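Local coordinates for protein type II secretion chaperone CpaB (Acinetobacter nosocomialis M2, PDB 6O38) that acts as a type II secretion chaperone that binds the secreted metalloprotease CpaA, at residues Asn126-Thr139 against Gln142-Asp156. Sequence-based numbering, arbitrary orientation.
Sequences NFFTITQSQKDHYT and QIFTEKGNYSAEIKD
Q142 pairs with T129 through two backbone hydrogen bonds, T129 N to Q142 O and Q142 N to T129 O, each 2.9 Å. Its CB and CG rest against T129 OG1. I143 faces F128 in a non-hydrogen-bonded antiparallel pair. F144 N donates to F127 O at 3.1 Å; the return bond, F127 N to F144 O, is weak. The two phenyl rings form an offset edge-to-face pair, with the edge of F144 over one face of F127. F144 CD2 lies 3.4 Å from F127 CZ, and the planes are 61° apart. A chi1 of 70° keeps the F127 ring beside F144, both side chains pointing the same way. A type I turn, T145 to G148, follows. T145 OG1 and T145 N both donate to G148 O, which ties the turn together. E146 OE1 lies close to N126 OD1 without a hydrogen bond; E146 OE2 instead forms a salt bridge with R97, and N126 OD1 accepts from D122 N.

On the outgoing strand, Y138 OH donates a hydrogen bond to E153 OE2 (2.5 Å), near the ring plane, with the carboxylate turned about 90° to the ring. E153 OE2 is also salt-bridged to R397 of the CpaA chain. I154 and T139 exchange two backbone bonds. K155 passes the Y138 ring edge, and its NZ is hydrogen-bonded to L389 O of the CpaA chain. D156 N closes on H137 O at 2.8 Å. These pairings form two successive beta hairpins that share strand 138-145; in the antiparallel sheet, strand 111-118 lies beside 127-133 and strand 158-163 beside 148-155.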
loop_
_atom_site.group_PDB
_atom_site.type_symbol
_atom_site.label_atom_id
_atom_site.label_comp_id
_atom_site.label_asym_id
_atom_site.label_seq_id
_atom_site.Cartn_x
_atom_site.Cartn_y
_atom_site.Cartn_z
ATOM N N ASN G 126 -1.554 -2.062 -5.981
ATOM C CA ASN G 126 -2.620 -1.805 -5.024
ATOM C C ASN G 126 -3.739 -2.820 -5.190
ATOM O O ASN G 126 -4.072 -3.221 -6.308
ATOM C CB ASN G 126 -3.173 -0.392 -5.197
ATOM C CG ASN G 126 -2.093 0.671 -5.099
ATOM O OD1 ASN G 126 -2.192 1.728 -5.718
ATOM N ND2 ASN G 126 -1.058 0.397 -4.311
ATOM N N PHE G 127 -4.321 -3.220 -4.061
ATOM C CA PHE G 127 -5.407 -4.190 -4.016
ATOM C C PHE G 127 -5.924 -4.239 -2.586
ATOM O O PHE G 127 -5.352 -3.630 -1.677
ATOM C CB PHE G 127 -4.947 -5.577 -4.479
ATOM C CG PHE G 127 -4.014 -6.264 -3.517
ATOM C CD1 PHE G 127 -2.668 -5.939 -3.483
ATOM C CD2 PHE G 127 -4.483 -7.247 -2.657
ATOM C CE1 PHE G 127 -1.808 -6.571 -2.602
ATOM C CE2 PHE G 127 -3.627 -7.883 -1.775
ATOM C CZ PHE G 127 -2.288 -7.545 -1.748
ATOM N N PHE G 128 -7.014 -4.977 -2.396
ATOM C CA PHE G 128 -7.574 -5.177 -1.069
ATOM C C PHE G 128 -8.098 -6.600 -0.951
ATOM O O PHE G 128 -8.411 -7.255 -1.948
ATOM C CB PHE G 128 -8.693 -4.166 -0.761
ATOM C CG PHE G 128 -9.887 -4.279 -1.668
ATOM C CD1 PHE G 128 -9.946 -3.560 -2.848
ATOM C CD2 PHE G 128 -10.956 -5.095 -1.330
ATOM C CE1 PHE G 128 -11.043 -3.660 -3.683
ATOM C CE2 PHE G 128 -12.055 -5.198 -2.161
ATOM C CZ PHE G 128 -12.099 -4.480 -3.337
ATOM N N THR G 129 -8.189 -7.074 0.290
ATOM C CA THR G 129 -8.680 -8.412 0.579
ATOM C C THR G 129 -9.650 -8.342 1.747
ATOM O O THR G 129 -9.416 -7.611 2.714
ATOM C CB THR G 129 -7.548 -9.398 0.921
ATOM O OG1 THR G 129 -6.976 -9.053 2.189
ATOM C CG2 THR G 129 -6.463 -9.384 -0.147
ATOM N N ILE G 130 -10.733 -9.107 1.654
ATOM C CA ILE G 130 -11.709 -9.240 2.728
ATOM C C ILE G 130 -11.854 -10.727 3.006
ATOM O O ILE G 130 -12.375 -11.473 2.167
ATOM C CB ILE G 130 -13.065 -8.613 2.376
ATOM C CG1 ILE G 130 -12.928 -7.100 2.198
ATOM C CG2 ILE G 130 -14.094 -8.932 3.450
ATOM C CD1 ILE G 130 -14.161 -6.440 1.618
ATOM N N THR G 131 -11.398 -11.159 4.176
ATOM C CA THR G 131 -11.444 -12.558 4.576
ATOM C C THR G 131 -12.401 -12.677 5.755
ATOM O O THR G 131 -12.212 -12.014 6.781
ATOM C CB THR G 131 -10.049 -13.064 4.944
ATOM O OG1 THR G 131 -9.092 -12.523 4.025
ATOM C CG2 THR G 131 -9.999 -14.570 4.847
ATOM N N GLN G 132 -13.419 -13.519 5.606
ATOM C CA GLN G 132 -14.566 -13.518 6.502
ATOM C C GLN G 132 -14.904 -14.936 6.933
ATOM O O GLN G 132 -15.020 -15.834 6.094
ATOM C CB GLN G 132 -15.777 -12.879 5.818
ATOM C CG GLN G 132 -17.037 -12.844 6.657
ATOM C CD GLN G 132 -18.070 -11.891 6.094
ATOM O OE1 GLN G 132 -17.821 -10.692 5.962
ATOM N NE2 GLN G 132 -19.235 -12.422 5.745
ATOM N N SER G 133 -15.063 -15.128 8.238
ATOM C CA SER G 133 -15.569 -16.375 8.791
ATOM C C SER G 133 -17.069 -16.255 9.020
ATOM O O SER G 133 -17.556 -15.215 9.474
ATOM C CB SER G 133 -14.868 -16.719 10.107
ATOM O OG SER G 133 -15.558 -17.739 10.808
ATOM N N GLN G 134 -17.803 -17.312 8.677
ATOM C CA GLN G 134 -19.248 -17.311 8.862
ATOM C C GLN G 134 -19.641 -17.789 10.258
ATOM O O GLN G 134 -20.509 -17.190 10.898
ATOM C CB GLN G 134 -19.935 -18.159 7.788
ATOM C CG GLN G 134 -21.449 -18.168 7.927
ATOM C CD GLN G 134 -22.085 -16.918 7.347
ATOM O OE1 GLN G 134 -21.452 -16.179 6.595
ATOM N NE2 GLN G 134 -23.344 -16.674 7.700
ATOM N N LYS G 135 -19.026 -18.878 10.728
ATOM C CA LYS G 135 -19.378 -19.439 12.029
ATOM C C LYS G 135 -19.193 -18.404 13.131
ATOM O O LYS G 135 -20.129 -18.092 13.875
ATOM C CB LYS G 135 -18.532 -20.687 12.299
ATOM C CG LYS G 135 -18.599 -21.221 13.724
ATOM C CD LYS G 135 -17.682 -22.428 13.899
ATOM C CE LYS G 135 -17.662 -22.922 15.339
ATOM N NZ LYS G 135 -18.971 -23.491 15.758
ATOM N N ASP G 136 -17.990 -17.854 13.246
ATOM C CA ASP G 136 -17.758 -16.677 14.072
ATOM C C ASP G 136 -17.888 -15.448 13.183
ATOM O O ASP G 136 -17.191 -15.338 12.169
ATOM C CB ASP G 136 -16.380 -16.728 14.728
ATOM C CG ASP G 136 -15.966 -18.134 15.104
ATOM O OD1 ASP G 136 -16.845 -18.924 15.505
ATOM O OD2 ASP G 136 -14.764 -18.452 14.986
ATOM N N HIS G 137 -18.759 -14.516 13.568
ATOM C CA HIS G 137 -18.997 -13.331 12.751
ATOM C C HIS G 137 -17.778 -12.422 12.816
ATOM O O HIS G 137 -17.804 -11.365 13.455
ATOM C CB HIS G 137 -20.264 -12.600 13.200
ATOM C CG HIS G 137 -21.516 -13.401 13.018
ATOM N ND1 HIS G 137 -21.782 -14.543 13.743
ATOM C CD2 HIS G 137 -22.573 -13.230 12.188
ATOM C CE1 HIS G 137 -22.949 -15.038 13.370
ATOM N NE2 HIS G 137 -23.450 -14.260 12.428
ATOM N N TYR G 138 -16.707 -12.841 12.144
ATOM C CA TYR G 138 -15.391 -12.231 12.255
ATOM C C TYR G 138 -14.848 -11.978 10.857
ATOM O O TYR G 138 -14.840 -12.884 10.018
ATOM C CB TYR G 138 -14.457 -13.155 13.045
ATOM C CG TYR G 138 -13.087 -12.600 13.346
ATOM C CD1 TYR G 138 -12.879 -11.771 14.440
ATOM C CD2 TYR G 138 -11.995 -12.929 12.555
ATOM C CE1 TYR G 138 -11.626 -11.272 14.729
ATOM C CE2 TYR G 138 -10.737 -12.435 12.836
ATOM C CZ TYR G 138 -10.558 -11.607 13.923
ATOM O OH TYR G 138 -9.307 -11.111 14.206
ATOM N N THR G 139 -14.399 -10.749 10.610
ATOM C CA THR G 139 -13.916 -10.341 9.298
ATOM C C THR G 139 -12.629 -9.547 9.454
ATOM O O THR G 139 -12.529 -8.678 10.324
ATOM C CB THR G 139 -14.966 -9.498 8.557
ATOM O OG1 THR G 139 -16.176 -10.252 8.418
ATOM C CG2 THR G 139 -14.463 -9.103 7.176
ATOM N N GLN G 142 -7.647 -6.182 4.576
ATOM C CA GLN G 142 -6.339 -5.628 4.245
ATOM C C GLN G 142 -6.528 -4.652 3.093
ATOM O O GLN G 142 -6.857 -5.063 1.976
ATOM C CB GLN G 142 -5.351 -6.730 3.868
ATOM C CG GLN G 142 -5.119 -7.767 4.950
ATOM C CD GLN G 142 -4.133 -8.835 4.520
ATOM O OE1 GLN G 142 -3.471 -8.707 3.490
ATOM N NE2 GLN G 142 -4.031 -9.899 5.308
ATOM N N ILE G 143 -6.335 -3.366 3.364
ATOM C CA ILE G 143 -6.499 -2.316 2.367
ATOM C C ILE G 143 -5.116 -1.747 2.081
ATOM O O ILE G 143 -4.515 -1.090 2.941
ATOM C CB ILE G 143 -7.474 -1.230 2.839
ATOM C CG1 ILE G 143 -8.800 -1.869 3.258
ATOM C CG2 ILE G 143 -7.696 -0.198 1.745
ATOM C CD1 ILE G 143 -9.647 -1.001 4.157
ATOM N N PHE G 144 -4.611 -1.995 0.876
ATOM C CA PHE G 144 -3.265 -1.591 0.481
ATOM C C PHE G 144 -3.365 -0.528 -0.607
ATOM O O PHE G 144 -3.722 -0.832 -1.750
ATOM C CB PHE G 144 -2.458 -2.796 0.000
ATOM C CG PHE G 144 -2.299 -3.869 1.038
ATOM C CD1 PHE G 144 -1.857 -3.559 2.313
ATOM C CD2 PHE G 144 -2.595 -5.189 0.739
ATOM C CE1 PHE G 144 -1.710 -4.546 3.270
ATOM C CE2 PHE G 144 -2.452 -6.180 1.694
ATOM C CZ PHE G 144 -2.008 -5.858 2.960
ATOM N N THR G 145 -3.044 0.710 -0.251
ATOM C CA THR G 145 -2.993 1.821 -1.188
ATOM C C THR G 145 -1.608 2.453 -1.151
ATOM O O THR G 145 -0.801 2.189 -0.256
ATOM C CB THR G 145 -4.061 2.875 -0.869
ATOM O OG1 THR G 145 -3.689 3.594 0.312
ATOM C CG2 THR G 145 -5.418 2.220 -0.657
ATOM N N GLU G 146 -1.335 3.298 -2.147
ATOM C CA GLU G 146 -0.078 4.034 -2.161
ATOM C C GLU G 146 -0.018 5.085 -1.059
ATOM O O GLU G 146 1.079 5.518 -0.691
ATOM C CB GLU G 146 0.134 4.700 -3.524
ATOM C CG GLU G 146 -0.818 5.854 -3.824
ATOM C CD GLU G 146 -2.235 5.403 -4.126
ATOM O OE1 GLU G 146 -2.450 4.191 -4.335
ATOM O OE2 GLU G 146 -3.138 6.267 -4.153
ATOM N N LYS G 147 -1.169 5.499 -0.526
ATOM C CA LYS G 147 -1.210 6.478 0.551
ATOM C C LYS G 147 -1.046 5.854 1.930
ATOM O O LYS G 147 -0.927 6.593 2.913
ATOM C CB LYS G 147 -2.518 7.274 0.497
ATOM C CG LYS G 147 -2.649 8.158 -0.733
ATOM C CD LYS G 147 -3.967 8.918 -0.735
ATOM C CE LYS G 147 -4.067 9.846 -1.936
ATOM N NZ LYS G 147 -5.358 10.588 -1.960
ATOM N N GLY G 148 -1.046 4.537 2.032
ATOM C CA GLY G 148 -0.934 3.876 3.319
ATOM C C GLY G 148 -1.668 2.553 3.317
ATOM O O GLY G 148 -2.442 2.237 2.416
ATOM N N ASN G 149 -1.409 1.774 4.364
ATOM C CA ASN G 149 -1.979 0.444 4.530
ATOM C C ASN G 149 -2.844 0.413 5.781
ATOM O O ASN G 149 -2.449 0.927 6.833
ATOM C CB ASN G 149 -0.876 -0.611 4.625
ATOM C CG ASN G 149 0.076 -0.555 3.451
ATOM O OD1 ASN G 149 -0.347 -0.528 2.296
ATOM N ND2 ASN G 149 1.371 -0.524 3.739
ATOM N N TYR G 150 -4.024 -0.189 5.665
ATOM C CA TYR G 150 -5.006 -0.165 6.737
ATOM C C TYR G 150 -5.568 -1.559 6.971
ATOM O O TYR G 150 -5.891 -2.279 6.021
ATOM C CB TYR G 150 -6.134 0.818 6.414
ATOM C CG TYR G 150 -5.619 2.183 6.031
ATOM C CD1 TYR G 150 -5.330 3.137 6.998
ATOM C CD2 TYR G 150 -5.399 2.511 4.701
ATOM C CE1 TYR G 150 -4.845 4.382 6.650
ATOM C CE2 TYR G 150 -4.915 3.753 4.343
ATOM C CZ TYR G 150 -4.642 4.686 5.319
ATOM O OH TYR G 150 -4.160 5.927 4.967
ATOM N N SER G 151 -5.674 -1.933 8.242
ATOM C CA SER G 151 -6.228 -3.213 8.653
ATOM C C SER G 151 -7.524 -2.991 9.419
ATOM O O SER G 151 -7.637 -2.047 10.207
ATOM C CB SER G 151 -5.234 -3.983 9.525
ATOM O OG SER G 151 -4.914 -3.254 10.698
ATOM N N ALA G 152 -8.500 -3.864 9.184
ATOM C CA ALA G 152 -9.792 -3.801 9.857
ATOM C C ALA G 152 -10.087 -5.157 10.476
ATOM O O ALA G 152 -10.079 -6.175 9.776
ATOM C CB ALA G 152 -10.905 -3.396 8.886
ATOM N N GLU G 153 -10.338 -5.172 11.783
ATOM C CA GLU G 153 -10.706 -6.384 12.506
ATOM C C GLU G 153 -12.110 -6.197 13.061
ATOM O O GLU G 153 -12.332 -5.325 13.908
ATOM C CB GLU G 153 -9.707 -6.677 13.627
ATOM C CG GLU G 153 -10.005 -7.937 14.415
ATOM C CD GLU G 153 -8.884 -8.304 15.368
ATOM O OE1 GLU G 153 -7.944 -7.496 15.518
ATOM O OE2 GLU G 153 -8.940 -9.402 15.960
ATOM N N ILE G 154 -13.049 -7.016 12.593
ATOM C CA ILE G 154 -14.466 -6.849 12.890
ATOM C C ILE G 154 -14.986 -8.103 13.578
ATOM O O ILE G 154 -14.622 -9.224 13.208
ATOM C CB ILE G 154 -15.275 -6.551 11.610
ATOM C CG1 ILE G 154 -14.709 -5.320 10.902
ATOM C CG2 ILE G 154 -16.743 -6.338 11.936
ATOM C CD1 ILE G 154 -15.098 -5.222 9.449
ATOM N N LYS G 155 -15.837 -7.908 14.585
ATOM C CA LYS G 155 -16.443 -9.005 15.331
ATOM C C LYS G 155 -17.871 -8.625 15.689
ATOM O O LYS G 155 -18.089 -7.637 16.398
ATOM C CB LYS G 155 -15.640 -9.329 16.594
ATOM C CG LYS G 155 -16.312 -10.330 17.522
ATOM C CD LYS G 155 -16.177 -11.754 17.008
ATOM C CE LYS G 155 -16.828 -12.744 17.962
ATOM N NZ LYS G 155 -16.855 -14.124 17.402
ATOM N N ASP G 156 -18.834 -9.410 15.199
ATOM C CA ASP G 156 -20.258 -9.212 15.489
ATOM C C ASP G 156 -20.737 -7.825 15.057
ATOM O O ASP G 156 -21.438 -7.126 15.791
ATOM C CB ASP G 156 -20.557 -9.458 16.971
ATOM C CG ASP G 156 -20.285 -10.889 17.390
ATOM O OD1 ASP G 156 -20.477 -11.801 16.557
ATOM O OD2 ASP G 156 -19.883 -11.104 18.553
#